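Local coordinates for conserved hypothetical alanine and leucine RICH protein (Mycobacterium tuberculosis, PDB 2WAM), which is of unknown function but belongs to the PAC2 family and represents a duplicated gene family in actinobacteria, at residues Ile176-His187 and Val235-Thr246; Pro208-Pro216 and Gly332-Ala343. All coordinates share one frame; numbering follows the deposited sequence.

Contact 1 (Ile176-His187 and Val235-Thr246); sequences IGLGTVPMAVPH and VGFTVHVPHYLT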
loop_
_atom_site.group_PDB
_atom_site.type_symbol
_atom_site.label_atom_id
_atom_site.label_comp_id
_atom_site.label_asym_id
_atom_site.label_seq_id
_atom_site.Cartn_x
_atom_site.Cartn_y
_atom_site.Cartn_z
ATOM N N ILE A 176 29.702 -11.871 -8.681
ATOM C CA ILE A 176 30.072 -12.792 -9.753
ATOM C C ILE A 176 28.834 -13.411 -10.403
ATOM O O ILE A 176 28.065 -14.100 -9.739
ATOM C CB ILE A 176 30.944 -13.953 -9.219
ATOM C CG1 ILE A 176 32.103 -13.429 -8.382
ATOM C CG2 ILE A 176 31.446 -14.828 -10.352
ATOM C CD1 ILE A 176 33.037 -14.501 -7.918
ATOM N N GLY A 177 28.661 -13.183 -11.705
ATOM C CA GLY A 177 27.542 -13.749 -12.430
ATOM C C GLY A 177 27.847 -15.007 -13.234
ATOM O O GLY A 177 28.939 -15.174 -13.792
ATOM N N LEU A 178 26.864 -15.897 -13.305
ATOM C CA LEU A 178 27.014 -17.108 -14.092
ATOM C C LEU A 178 26.189 -17.063 -15.379
ATOM O O LEU A 178 25.061 -16.566 -15.392
ATOM C CB LEU A 178 26.629 -18.331 -13.267
ATOM C CG LEU A 178 27.327 -18.491 -11.917
ATOM C CD1 LEU A 178 27.128 -19.917 -11.383
ATOM C CD2 LEU A 178 28.795 -18.137 -12.047
ATOM N N GLY A 179 26.775 -17.582 -16.457
ATOM C CA GLY A 179 26.103 -17.679 -17.736
ATOM C C GLY A 179 26.504 -18.892 -18.566
ATOM O O GLY A 179 27.542 -19.531 -18.337
ATOM N N THR A 180 25.653 -19.218 -19.534
ATOM C CA THR A 180 25.969 -20.207 -20.553
ATOM C C THR A 180 25.622 -19.623 -21.911
ATOM O O THR A 180 24.825 -18.684 -22.022
ATOM C CB THR A 180 25.116 -21.492 -20.434
ATOM O OG1 THR A 180 23.796 -21.234 -20.938
ATOM C CG2 THR A 180 25.034 -22.004 -19.008
ATOM N N VAL A 181 26.217 -20.201 -22.945
ATOM C CA VAL A 181 25.832 -19.922 -24.318
ATOM C C VAL A 181 26.220 -21.159 -25.122
ATOM O O VAL A 181 27.264 -21.757 -24.873
ATOM C CB VAL A 181 26.514 -18.637 -24.862
ATOM C CG1 VAL A 181 28.030 -18.751 -24.791
ATOM C CG2 VAL A 181 26.069 -18.343 -26.288
ATOM N N PRO A 182 25.355 -21.583 -26.049
ATOM C CA PRO A 182 25.724 -22.708 -26.917
ATOM C C PRO A 182 26.709 -22.221 -27.966
ATOM O O PRO A 182 26.536 -21.115 -28.454
ATOM C CB PRO A 182 24.400 -23.104 -27.583
ATOM C CG PRO A 182 23.323 -22.354 -26.827
ATOM C CD PRO A 182 23.974 -21.132 -26.271
ATOM N N MET A 183 27.729 -23.013 -28.280
ATOM C CA MET A 183 28.708 -22.641 -29.293
ATOM C C MET A 183 29.088 -23.864 -30.105
ATOM O O MET A 183 28.935 -25.004 -29.654
ATOM C CB MET A 183 29.966 -22.039 -28.657
ATOM C CG MET A 183 29.714 -20.770 -27.862
ATOM S SD MET A 183 29.385 -19.329 -28.902
ATOM C CE MET A 183 31.022 -19.003 -29.547
ATOM N N ALA A 184 29.578 -23.624 -31.313
ATOM C CA ALA A 184 30.097 -24.701 -32.137
ATOM C C ALA A 184 31.445 -25.182 -31.584
ATOM O O ALA A 184 32.499 -24.760 -32.051
ATOM C CB ALA A 184 30.236 -24.235 -33.565
ATOM N N VAL A 185 31.395 -26.051 -30.575
ATOM C CA VAL A 185 32.590 -26.632 -29.952
ATOM C C VAL A 185 32.305 -28.080 -29.572
ATOM O O VAL A 185 31.168 -28.432 -29.296
ATOM C CB VAL A 185 33.031 -25.862 -28.671
ATOM C CG1 VAL A 185 33.691 -24.533 -29.023
ATOM C CG2 VAL A 185 31.854 -25.654 -27.719
ATOM N N PRO A 186 33.341 -28.926 -29.555
ATOM C CA PRO A 186 33.132 -30.342 -29.237
ATOM C C PRO A 186 33.165 -30.573 -27.736
ATOM O O PRO A 186 33.867 -29.864 -27.020
ATOM C CB PRO A 186 34.354 -31.029 -29.862
ATOM C CG PRO A 186 35.263 -29.912 -30.357
ATOM C CD PRO A 186 34.759 -28.625 -29.803
ATOM N N HIS A 187 32.431 -31.569 -27.260
ATOM C CA HIS A 187 32.507 -31.931 -25.850
ATOM C C HIS A 187 33.854 -32.582 -25.535
ATOM O O HIS A 187 34.146 -32.896 -24.380
ATOM C CB HIS A 187 31.368 -32.881 -25.479
ATOM C CG HIS A 187 31.544 -34.268 -26.007
ATOM N ND1 HIS A 187 31.095 -34.653 -27.251
ATOM C CD2 HIS A 187 32.130 -35.362 -25.464
ATOM C CE1 HIS A 187 31.396 -35.923 -27.451
ATOM N NE2 HIS A 187 32.022 -36.378 -26.381
ATOM N N VAL A 235 32.021 -9.218 -11.858
ATOM C CA VAL A 235 32.646 -10.115 -12.811
ATOM C C VAL A 235 31.634 -11.189 -13.205
ATOM O O VAL A 235 30.695 -11.483 -12.465
ATOM C CB VAL A 235 34.000 -10.690 -12.286
ATOM C CG1 VAL A 235 33.897 -11.117 -10.853
ATOM C CG2 VAL A 235 34.481 -11.826 -13.147
ATOM N N GLY A 236 31.801 -11.733 -14.403
ATOM C CA GLY A 236 30.808 -12.616 -14.969
ATOM C C GLY A 236 31.466 -13.616 -15.881
ATOM O O GLY A 236 32.406 -13.295 -16.600
ATOM N N PHE A 237 30.972 -14.841 -15.843
ATOM C CA PHE A 237 31.530 -15.903 -16.661
ATOM C C PHE A 237 30.441 -16.577 -17.467
ATOM O O PHE A 237 29.441 -17.037 -16.929
ATOM C CB PHE A 237 32.266 -16.914 -15.786
ATOM C CG PHE A 237 33.373 -16.315 -14.998
ATOM C CD1 PHE A 237 33.233 -16.102 -13.636
ATOM C CD2 PHE A 237 34.555 -15.934 -15.622
ATOM C CE1 PHE A 237 34.267 -15.533 -12.894
ATOM C CE2 PHE A 237 35.588 -15.366 -14.904
ATOM C CZ PHE A 237 35.446 -15.165 -13.528
ATOM N N THR A 238 30.635 -16.617 -18.772
ATOM C CA THR A 238 29.694 -17.263 -19.653
ATOM C C THR A 238 30.386 -18.468 -20.265
ATOM O O THR A 238 31.288 -18.334 -21.089
ATOM C CB THR A 238 29.235 -16.306 -20.738
ATOM O OG1 THR A 238 28.676 -15.135 -20.123
ATOM C CG2 THR A 238 28.196 -16.973 -21.614
ATOM N N VAL A 239 29.974 -19.649 -19.831
ATOM C CA VAL A 239 30.618 -20.889 -20.238
ATOM C C VAL A 239 30.074 -21.366 -21.598
ATOM O O VAL A 239 28.902 -21.135 -21.926
ATOM C CB VAL A 239 30.500 -21.972 -19.120
ATOM C CG1 VAL A 239 29.028 -22.231 -18.723
ATOM C CG2 VAL A 239 31.191 -23.249 -19.519
ATOM N N HIS A 240 30.932 -22.002 -22.396
ATOM C CA HIS A 240 30.531 -22.473 -23.720
ATOM C C HIS A 240 30.128 -23.941 -23.726
ATOM O O HIS A 240 30.911 -24.811 -23.357
ATOM C CB HIS A 240 31.641 -22.225 -24.736
ATOM C CG HIS A 240 32.005 -20.781 -24.889
ATOM N ND1 HIS A 240 33.308 -20.338 -24.901
ATOM C CD2 HIS A 240 31.232 -19.678 -25.021
ATOM C CE1 HIS A 240 33.323 -19.025 -25.042
ATOM N NE2 HIS A 240 32.077 -18.600 -25.116
ATOM N N VAL A 241 28.898 -24.206 -24.146
ATOM C CA VAL A 241 28.378 -25.567 -24.211
ATOM C C VAL A 241 28.202 -25.998 -25.665
ATOM O O VAL A 241 27.637 -25.255 -26.473
ATOM C CB VAL A 241 27.003 -25.692 -23.502
ATOM C CG1 VAL A 241 26.502 -27.127 -23.555
ATOM C CG2 VAL A 241 27.085 -25.199 -22.067
ATOM N N PRO A 242 28.691 -27.200 -26.005
ATOM C CA PRO A 242 28.479 -27.735 -27.355
ATOM C C PRO A 242 27.000 -27.619 -27.731
ATOM O O PRO A 242 26.160 -28.049 -26.938
ATOM C CB PRO A 242 28.884 -29.201 -27.207
ATOM C CG PRO A 242 29.898 -29.195 -26.131
ATOM C CD PRO A 242 29.476 -28.120 -25.164
ATOM N N HIS A 243 26.680 -27.048 -28.893
ATOM C CA HIS A 243 25.275 -26.800 -29.222
ATOM C C HIS A 243 24.442 -28.081 -29.258
ATOM O O HIS A 243 23.234 -28.038 -29.039
ATOM C CB HIS A 243 25.097 -25.980 -30.507
ATOM C CG HIS A 243 25.663 -26.632 -31.724
ATOM N ND1 HIS A 243 26.773 -26.143 -32.381
ATOM C CD2 HIS A 243 25.282 -27.739 -32.402
ATOM C CE1 HIS A 243 27.049 -26.920 -33.413
ATOM N NE2 HIS A 243 26.162 -27.898 -33.446
ATOM N N TYR A 244 25.079 -29.224 -29.501
ATOM C CA TYR A 244 24.330 -30.479 -29.474
ATOM C C TYR A 244 23.979 -30.961 -28.057
ATOM O O TYR A 244 23.272 -31.960 -27.887
ATOM C CB TYR A 244 25.023 -31.573 -30.290
ATOM C CG TYR A 244 26.459 -31.887 -29.913
ATOM C CD1 TYR A 244 26.756 -32.903 -28.996
ATOM C CD2 TYR A 244 27.524 -31.192 -30.492
ATOM C CE1 TYR A 244 28.067 -33.211 -28.661
ATOM C CE2 TYR A 244 28.845 -31.495 -30.160
ATOM C CZ TYR A 244 29.106 -32.508 -29.246
ATOM O OH TYR A 244 30.406 -32.805 -28.906
ATOM N N LEU A 245 24.461 -30.238 -27.047
ATOM C CA LEU A 245 24.210 -30.598 -25.653
ATOM C C LEU A 245 23.346 -29.576 -24.925
ATOM O O LEU A 245 23.151 -29.681 -23.716
ATOM C CB LEU A 245 25.528 -30.760 -24.900
ATOM C CG LEU A 245 26.385 -31.944 -25.334
ATOM C CD1 LEU A 245 27.759 -31.917 -24.637
ATOM C CD2 LEU A 245 25.633 -33.251 -25.073
ATOM N N THR A 246 22.826 -28.604 -25.671
ATOM C CA THR A 246 22.117 -27.465 -25.095
ATOM C C THR A 246 20.953 -27.847 -24.182
ATOM O O THR A 246 20.753 -27.232 -23.133
ATOM C CB THR A 246 21.600 -26.530 -26.203
ATOM O OG1 THR A 246 22.675 -26.212 -27.083
ATOM C CG2 THR A 246 21.067 -25.247 -25.620
#
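His-187 and Tyr-244 meet rim to rim, their ring planes at 82°, with ND1 of His-187 2.6 Å from OH of Tyr-244 in a hydrogen bond that could run either way. The same hydroxyl accepts the backbone N-H of His-187, N to OH being 2.9 Å in a nearly straight bond. Two bonds to one residue thus fix the phenol oxygen, while Asp-286 takes NE2 on the far side of the imidazole. CB of Pro-242 lies over one face of the tyrosine ring, offset toward its rim. Upstream, Ile-176 to Met-183 and Val-235 to Pro-242 run as neighbouring parallel strands of the mixed central sheet, joined by backbone hydrogen bonds that alternate in direction, such as Val-241 N to Val-181 O at 3.0 Å. Val-181 and His-240 stand side by side on one face of this sheet. CG1 of Val-181, set between its backbone N and carbonyl carbon (chi1 58°), reaches the imidazole edge in plane, 3.3 Å from CD2 of His-240; Thr-192 hydrogen-bonds to ND1 of His-240. Met-183 approaches the same imidazole obliquely, its CG 3.4 Å from CD2 of His-240. On the opposite face CG2 of Ile-176 touches the edge of the Phe-237 ring, 3.9 Å from CE1, and helix 251-265 packs against both residues.

Contact 2 (Pro208-Pro216 and Gly332-Ala343); sequences PSISEIQVP and GAEFERFLAQQA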
loop_
_atom_site.group_PDB
_atom_site.type_symbol
_atom_site.label_atom_id
_atom_site.label_comp_id
_atom_site.label_asym_id
_atom_site.label_seq_id
_atom_site.Cartn_x
_atom_site.Cartn_y
_atom_site.Cartn_z
ATOM N N PRO A 208 40.058 -11.641 -24.608
ATOM C CA PRO A 208 38.847 -11.103 -25.216
ATOM C C PRO A 208 38.743 -11.521 -26.668
ATOM O O PRO A 208 39.589 -11.165 -27.485
ATOM C CB PRO A 208 39.054 -9.597 -25.105
ATOM C CG PRO A 208 39.831 -9.442 -23.856
ATOM C CD PRO A 208 40.756 -10.629 -23.799
ATOM N N SER A 209 37.706 -12.289 -26.965
ATOM C CA SER A 209 37.408 -12.728 -28.316
ATOM C C SER A 209 36.236 -11.913 -28.886
ATOM O O SER A 209 35.534 -12.364 -29.791
ATOM C CB SER A 209 37.080 -14.227 -28.294
ATOM O OG SER A 209 36.661 -14.708 -29.559
ATOM N N ILE A 210 36.036 -10.706 -28.356
ATOM C CA ILE A 210 34.865 -9.898 -28.699
ATOM C C ILE A 210 35.223 -8.425 -28.944
ATOM O O ILE A 210 36.168 -7.896 -28.351
ATOM C CB ILE A 210 33.775 -9.976 -27.580
ATOM C CG1 ILE A 210 33.368 -11.423 -27.296
ATOM C CG2 ILE A 210 32.538 -9.185 -27.963
ATOM C CD1 ILE A 210 32.197 -11.898 -28.127
ATOM N N SER A 211 34.471 -7.781 -29.834
ATOM C CA SER A 211 34.486 -6.330 -29.966
ATOM C C SER A 211 33.084 -5.835 -29.675
ATOM O O SER A 211 32.305 -6.548 -29.056
ATOM C CB SER A 211 34.924 -5.922 -31.361
ATOM O OG SER A 211 36.301 -6.205 -31.532
ATOM N N GLU A 212 32.735 -4.636 -30.122
ATOM C CA GLU A 212 31.414 -4.102 -29.791
ATOM C C GLU A 212 30.252 -4.939 -30.352
ATOM O O GLU A 212 30.211 -5.252 -31.539
ATOM C CB GLU A 212 31.283 -2.644 -30.222
ATOM C CG GLU A 212 30.186 -1.895 -29.492
ATOM C CD GLU A 212 30.213 -0.408 -29.786
ATOM O OE1 GLU A 212 30.098 -0.036 -30.975
ATOM O OE2 GLU A 212 30.348 0.392 -28.832
ATOM N N ILE A 213 29.318 -5.305 -29.476
ATOM C CA ILE A 213 28.107 -6.032 -29.867
ATOM C C ILE A 213 26.882 -5.596 -29.060
ATOM O O ILE A 213 27.003 -5.058 -27.956
ATOM C CB ILE A 213 28.262 -7.554 -29.707
ATOM C CG1 ILE A 213 28.634 -7.903 -28.268
ATOM C CG2 ILE A 213 29.299 -8.097 -30.670
ATOM C CD1 ILE A 213 28.737 -9.390 -28.024
ATOM N N GLN A 214 25.706 -5.824 -29.636
ATOM C CA GLN A 214 24.433 -5.587 -28.972
ATOM C C GLN A 214 23.807 -6.950 -28.725
ATOM O O GLN A 214 23.552 -7.699 -29.666
ATOM C CB GLN A 214 23.494 -4.776 -29.867
ATOM C CG GLN A 214 24.081 -3.504 -30.458
ATOM C CD GLN A 214 23.738 -2.268 -29.649
ATOM O OE1 GLN A 214 24.549 -1.792 -28.854
ATOM N NE2 GLN A 214 22.527 -1.743 -29.840
ATOM N N VAL A 215 23.577 -7.289 -27.466
ATOM C CA VAL A 215 22.922 -8.553 -27.147
ATOM C C VAL A 215 21.664 -8.304 -26.336
ATOM O O VAL A 215 21.595 -7.330 -25.593
ATOM C CB VAL A 215 23.859 -9.493 -26.371
ATOM C CG1 VAL A 215 25.062 -9.842 -27.227
ATOM C CG2 VAL A 215 24.303 -8.854 -25.070
ATOM N N PRO A 216 20.650 -9.163 -26.497
ATOM C CA PRO A 216 19.489 -9.075 -25.609
ATOM C C PRO A 216 19.939 -9.084 -24.152
ATOM O O PRO A 216 20.795 -9.879 -23.779
ATOM C CB PRO A 216 18.691 -10.352 -25.943
ATOM C CG PRO A 216 19.619 -11.185 -26.784
ATOM C CD PRO A 216 20.442 -10.189 -27.526
ATOM N N GLY A 332 32.295 -14.074 -31.594
ATOM C CA GLY A 332 31.806 -12.707 -31.566
ATOM C C GLY A 332 30.426 -12.626 -32.183
ATOM O O GLY A 332 29.469 -12.194 -31.539
ATOM N N ALA A 333 30.331 -13.043 -33.444
ATOM C CA ALA A 333 29.051 -13.128 -34.141
ATOM C C ALA A 333 28.343 -14.416 -33.744
ATOM O O ALA A 333 27.114 -14.472 -33.728
ATOM C CB ALA A 333 29.250 -13.071 -35.649
ATOM N N GLU A 334 29.122 -15.452 -33.429
ATOM C CA GLU A 334 28.568 -16.686 -32.874
ATOM C C GLU A 334 27.903 -16.391 -31.535
ATOM O O GLU A 334 26.759 -16.776 -31.298
ATOM C CB GLU A 334 29.649 -17.757 -32.694
ATOM C CG GLU A 334 29.654 -18.845 -33.764
ATOM C CD GLU A 334 30.672 -19.949 -33.477
ATOM O OE1 GLU A 334 30.534 -20.654 -32.448
ATOM O OE2 GLU A 334 31.611 -20.115 -34.292
ATOM N N PHE A 335 28.628 -15.699 -30.665
ATOM C CA PHE A 335 28.086 -15.300 -29.376
ATOM C C PHE A 335 26.725 -14.593 -29.532
ATOM O O PHE A 335 25.776 -14.905 -28.813
ATOM C CB PHE A 335 29.096 -14.416 -28.642
ATOM C CG PHE A 335 28.797 -14.223 -27.184
ATOM C CD1 PHE A 335 29.283 -15.115 -26.240
ATOM C CD2 PHE A 335 28.043 -13.139 -26.753
ATOM C CE1 PHE A 335 29.017 -14.936 -24.893
ATOM C CE2 PHE A 335 27.772 -12.952 -25.406
ATOM C CZ PHE A 335 28.259 -13.853 -24.474
ATOM N N GLU A 336 26.633 -13.660 -30.481
ATOM C CA GLU A 336 25.395 -12.912 -30.739
ATOM C C GLU A 336 24.256 -13.780 -31.274
ATOM O O GLU A 336 23.131 -13.722 -30.777
ATOM C CB GLU A 336 25.649 -11.789 -31.745
ATOM C CG GLU A 336 26.011 -10.441 -31.157
ATOM C CD GLU A 336 26.147 -9.369 -32.232
ATOM O OE1 GLU A 336 26.391 -9.727 -33.407
ATOM O OE2 GLU A 336 26.006 -8.171 -31.904
ATOM N N ARG A 337 24.549 -14.564 -32.309
ATOM C CA ARG A 337 23.535 -15.366 -32.989
ATOM C C ARG A 337 22.953 -16.437 -32.076
ATOM O O ARG A 337 21.753 -16.709 -32.112
ATOM C CB ARG A 337 24.127 -16.009 -34.249
ATOM C CG ARG A 337 23.185 -16.946 -34.976
ATOM C CD ARG A 337 23.778 -17.381 -36.303
ATOM N NE ARG A 337 23.016 -18.470 -36.911
ATOM C CZ ARG A 337 23.177 -18.894 -38.164
ATOM N NH1 ARG A 337 24.071 -18.317 -38.957
ATOM N NH2 ARG A 337 22.437 -19.894 -38.627
ATOM N N PHE A 338 23.821 -17.031 -31.258
ATOM C CA PHE A 338 23.452 -18.116 -30.350
ATOM C C PHE A 338 22.747 -17.631 -29.085
ATOM O O PHE A 338 21.758 -18.225 -28.659
ATOM C CB PHE A 338 24.688 -18.927 -29.954
ATOM C CG PHE A 338 25.062 -19.996 -30.942
ATOM C CD1 PHE A 338 26.302 -19.980 -31.564
ATOM C CD2 PHE A 338 24.179 -21.024 -31.239
ATOM C CE1 PHE A 338 26.652 -20.967 -32.463
ATOM C CE2 PHE A 338 24.524 -22.012 -32.138
ATOM C CZ PHE A 338 25.762 -21.984 -32.751
ATOM N N LEU A 339 23.268 -16.565 -28.479
ATOM C CA LEU A 339 22.677 -16.010 -27.263
ATOM C C LEU A 339 21.293 -15.411 -27.535
ATOM O O LEU A 339 20.357 -15.629 -26.771
ATOM C CB LEU A 339 23.596 -14.957 -26.635
ATOM C CG LEU A 339 23.258 -14.552 -25.196
ATOM C CD1 LEU A 339 23.859 -15.526 -24.197
ATOM C CD2 LEU A 339 23.724 -13.137 -24.891
ATOM N N ALA A 340 21.171 -14.658 -28.626
ATOM C CA ALA A 340 19.892 -14.069 -29.016
ATOM C C ALA A 340 18.861 -15.157 -29.311
ATOM O O ALA A 340 17.665 -14.968 -29.089
ATOM C CB ALA A 340 20.066 -13.141 -30.229
ATOM N N GLN A 341 19.344 -16.292 -29.810
ATOM C CA GLN A 341 18.492 -17.420 -30.174
ATOM C C GLN A 341 17.855 -18.036 -28.938
ATOM O O GLN A 341 16.671 -18.385 -28.951
ATOM C CB GLN A 341 19.311 -18.474 -30.927
ATOM C CG GLN A 341 18.561 -19.760 -31.245
ATOM C CD GLN A 341 19.487 -20.866 -31.717
ATOM O OE1 GLN A 341 20.466 -20.614 -32.424
ATOM N NE2 GLN A 341 19.181 -22.098 -31.327
ATOM N N GLN A 342 18.660 -18.163 -27.880
ATOM C CA GLN A 342 18.224 -18.690 -26.586
ATOM C C GLN A 342 17.322 -17.697 -25.863
ATOM O O GLN A 342 16.299 -18.075 -25.286
ATOM C CB GLN A 342 19.439 -19.018 -25.709
ATOM C CG GLN A 342 20.298 -20.153 -26.244
ATOM C CD GLN A 342 19.539 -21.474 -26.357
ATOM O OE1 GLN A 342 19.256 -22.128 -25.355
ATOM N NE2 GLN A 342 19.220 -21.874 -27.586
ATOM N N ALA A 343 17.715 -16.425 -25.912
ATOM C CA ALA A 343 16.979 -15.326 -25.287
ATOM C C ALA A 343 15.493 -15.261 -25.687
ATOM O O ALA A 343 14.676 -14.694 -24.951
ATOM C CB ALA A 343 17.690 -13.988 -25.568
#
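OE2 of Glu-336 accepts the backbone N-H of Gln-214 at 3.3 Å from N, a rather long bond in which the donor lies nearly along the C-O axis of the carboxylate oxygen. The glutamate chain is extended beyond CG and slides past Ile-213 in the opposite direction, with CD of Glu-336 3.7 Å from CG2 of Ile-213. A side chain of the helix therefore takes up an N-H of strand 213-216, whereas the amide end of Gln-214 turns to Thr-117 of the second subunit through OE1.

Apolar groups fill in around this bond. With CG anti to the backbone N (chi1 -166°), the ring of Phe-335 is directed at the strand and has three neighbours: CG1 of Val-215 at the edge, near the plane, and CD1 of Ile-210 and of Ile-213, both oblique to it. CD1 of Ile-213 is 4.0 Å from CD2 of Phe-335; CD1 of Ile-210 also rests on the backbone of Gly-332, 3.6 Å from its CA. One turn on, CD2 of Leu-339 lies 3.9 Å from CB of Val-215. At the far end CG of Pro-216 packs 3.6 Å from CB of Ala-343, with Ala-340 beside it.

Helix 333-343 runs almost along the short strand, with 17° between the directions of the two segments. Phe-335 and Phe-338 also touch Val-181 of strand 174-183, and residues 213-216 pair antiparallel with a strand of the second subunit, forming a sheet across the interface.

The segments alternate along the chain: 176-187 of contact 1, 208-216 of contact 2, 235-246 of contact 1, then 332-343 after a long, mostly helical interval. The two centres lie about 12 Å apart, on the same side of the chain's centre, contact 1 being the deeper. They meet at the C-terminal end of strand 174-183, where helix 333-343 packs: Phe-338 packs against the backbone of Pro-182, and Glu-334 makes a weak hydrogen bond to the backbone N of Ala-184. The last helix thereby bridges the central sheet of its own chain and strand 213-216, which belongs to the interface with the second subunit.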